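Local coordinates for protein DR2417 (Deinococcus radiodurans, PDB 4XWW) that degrades RNA as a dimeric exonuclease of the RNase J group in the metallo-beta-lactamase superfamily, probably working 5'-3' and possibly also as an endonuclease, at residues F52-A55 with H56-G59. Numbering follows the deposited sequence.
With MN (manganese (II) ion), chain G; nucleotides of chain C.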
loop_
_atom_site.group_PDB
_atom_site.type_symbol
_atom_site.label_atom_id
_atom_site.label_comp_id
_atom_site.label_asym_id
_atom_site.label_seq_id
_atom_site.Cartn_x
_atom_site.Cartn_y
_atom_site.Cartn_z
ATOM N N PHE A 52 -10.191 6.110 -8.595
ATOM C CA PHE A 52 -10.284 5.823 -7.173
ATOM C C PHE A 52 -9.226 6.587 -6.437
ATOM O O PHE A 52 -8.145 6.808 -6.973
ATOM C CB PHE A 52 -10.177 4.326 -6.934
ATOM C CG PHE A 52 -11.328 3.570 -7.511
ATOM C CD1 PHE A 52 -12.542 3.543 -6.852
ATOM C CD2 PHE A 52 -11.221 2.947 -8.742
ATOM C CE1 PHE A 52 -13.622 2.877 -7.387
ATOM C CE2 PHE A 52 -12.296 2.272 -9.284
ATOM C CZ PHE A 52 -13.501 2.239 -8.603
ATOM N N PRO A 53 -9.560 7.054 -5.221
ATOM C CA PRO A 53 -8.663 7.907 -4.448
ATOM C C PRO A 53 -7.430 7.161 -3.979
ATOM O O PRO A 53 -7.526 5.976 -3.669
ATOM C CB PRO A 53 -9.521 8.338 -3.250
ATOM C CG PRO A 53 -10.628 7.347 -3.176
ATOM C CD PRO A 53 -10.886 6.930 -4.590
ATOM N N LYS A 54 -6.302 7.859 -3.940
ATOM C CA LYS A 54 -5.084 7.340 -3.330
ATOM C C LYS A 54 -5.121 7.555 -1.817
ATOM O O LYS A 54 -5.992 8.254 -1.309
ATOM C CB LYS A 54 -3.856 8.014 -3.936
ATOM C CG LYS A 54 -3.704 7.784 -5.427
ATOM C CD LYS A 54 -2.295 8.093 -5.893
ATOM C CE LYS A 54 -1.996 7.410 -7.218
ATOM N NZ LYS A 54 -0.765 6.567 -7.139
ATOM N N ALA A 55 -4.163 6.964 -1.107
ATOM C CA ALA A 55 -4.129 7.028 0.356
ATOM C C ALA A 55 -3.989 8.452 0.884
ATOM O O ALA A 55 -4.500 8.760 1.958
ATOM C CB ALA A 55 -2.999 6.157 0.888
ATOM N N HIS A 56 -3.306 9.317 0.134
ATOM C CA HIS A 56 -3.138 10.701 0.559
ATOM C C HIS A 56 -4.408 11.519 0.323
ATOM O O HIS A 56 -4.560 12.610 0.870
ATOM C CB HIS A 56 -1.935 11.357 -0.140
ATOM C CG HIS A 56 -2.118 11.595 -1.607
ATOM N ND1 HIS A 56 -2.198 10.569 -2.525
ATOM C CD2 HIS A 56 -2.202 12.744 -2.321
ATOM C CE1 HIS A 56 -2.343 11.076 -3.739
ATOM N NE2 HIS A 56 -2.349 12.394 -3.640
ATOM N N GLN A 57 -5.327 10.988 -0.475
ATOM C CA GLN A 57 -6.593 11.680 -0.727
ATOM C C GLN A 57 -7.655 11.191 0.248
ATOM O O GLN A 57 -8.620 10.525 -0.125
ATOM C CB GLN A 57 -7.025 11.478 -2.177
ATOM C CG GLN A 57 -6.066 12.142 -3.152
ATOM C CD GLN A 57 -6.134 11.580 -4.564
ATOM O OE1 GLN A 57 -6.384 10.395 -4.768
ATOM N NE2 GLN A 57 -5.891 12.439 -5.547
ATOM N N MET A 58 -7.470 11.538 1.518
ATOM C CA MET A 58 -8.272 10.941 2.567
ATOM C C MET A 58 -9.702 11.448 2.603
ATOM O O MET A 58 -9.973 12.630 2.402
ATOM C CB MET A 58 -7.601 11.171 3.920
ATOM C CG MET A 58 -6.342 10.338 4.078
ATOM S SD MET A 58 -5.442 10.744 5.576
ATOM C CE MET A 58 -4.811 12.325 5.095
ATOM N N GLY A 59 -10.616 10.521 2.852
ATOM C CA GLY A 59 -12.003 10.860 3.071
ATOM C C GLY A 59 -12.843 10.952 1.811
ATOM O O GLY A 59 -14.061 10.898 1.897
HETATM MN MN MN G . -16.133 10.995 2.789
ATOM P P U C 3 -9.661 -2.078 -14.834
ATOM O OP1 U C 3 -9.303 -3.199 -15.732
ATOM O OP2 U C 3 -9.723 -0.698 -15.367
ATOM O "O5'" U C 3 -11.050 -2.439 -14.149
ATOM C "C5'" U C 3 -11.179 -3.624 -13.347
ATOM C "C4'" U C 3 -11.972 -3.313 -12.105
ATOM O "O4'" U C 3 -11.080 -2.804 -11.076
ATOM C "C3'" U C 3 -13.066 -2.264 -12.286
ATOM O "O3'" U C 3 -14.245 -2.678 -11.615
ATOM C "C2'" U C 3 -12.474 -1.019 -11.632
ATOM O "O2'" U C 3 -13.446 -0.137 -11.107
ATOM C "C1'" U C 3 -11.636 -1.636 -10.516
ATOM N N1 U C 3 -10.543 -0.766 -10.067
ATOM C C2 U C 3 -10.412 -0.547 -8.709
ATOM O O2 U C 3 -11.149 -1.055 -7.883
ATOM N N3 U C 3 -9.381 0.286 -8.358
ATOM C C4 U C 3 -8.488 0.912 -9.201
ATOM O O4 U C 3 -7.610 1.635 -8.727
ATOM C C5 U C 3 -8.694 0.640 -10.590
ATOM C C6 U C 3 -9.693 -0.166 -10.966
ATOM P P U C 4 -15.668 -2.373 -12.251
ATOM O OP1 U C 4 -16.242 -3.648 -12.732
ATOM O OP2 U C 4 -15.532 -1.229 -13.180
ATOM O "O5'" U C 4 -16.538 -1.947 -10.987
ATOM C "C5'" U C 4 -16.068 -0.967 -10.050
ATOM C "C4'" U C 4 -15.514 -1.641 -8.819
ATOM O "O4'" U C 4 -14.668 -0.693 -8.112
ATOM C "C3'" U C 4 -16.545 -2.117 -7.797
ATOM O "O3'" U C 4 -16.976 -3.452 -8.062
ATOM C "C2'" U C 4 -15.817 -1.893 -6.476
ATOM O "O2'" U C 4 -14.828 -2.857 -6.186
ATOM C "C1'" U C 4 -15.097 -0.581 -6.770
ATOM N N1 U C 4 -15.969 0.597 -6.666
ATOM C C2 U C 4 -15.871 1.366 -5.523
ATOM O O2 U C 4 -15.100 1.110 -4.616
ATOM N N3 U C 4 -16.711 2.451 -5.488
ATOM C C4 U C 4 -17.618 2.838 -6.450
ATOM O O4 U C 4 -18.304 3.844 -6.267
ATOM C C5 U C 4 -17.659 1.989 -7.601
ATOM C C6 U C 4 -16.852 0.924 -7.667
#
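Q57 reaches back to K54 in the loop between strands 42-46 and 62-65. Its CB lies 3.5 Å from K54 O. CG sits beside its own backbone N (chi1 -66°) and packs over one face of the H56 ring, towards the rim. Beyond CG the chain is extended, and this brings CD close to the K54 backbone. At the tip, OE1 accepts a hydrogen bond from K54 N at 2.7 Å. The bond is nearly straight (170° at the hydrogen) and lies in the plane of the amide carbonyl. The same OE1 touches P53 CA at 3.4 Å. A second bond runs the other way: Q57 N donates to K54 O at 2.9 Å and closes a type I beta turn, K54 to Q57. Across the turn, K54 CB meets ND1 of H56 at 3.4 Å, and K54 CD lies at the edge of that ring. Beyond the turn, G59 O binds a manganese ion at 2.3 Å, and D456 OD1 is its other protein ligand. M58 packs on helix 465-477. At the other end, the F52 ring lies against the RNA, with CD2 3.3 Å from N3 of U3 and CZ 3.2 Å from O4' of U4, both of chain C. K54 thus uses both its backbone N-H and its C=O on Q57, in a turn between an RNA contact and a metal ligand.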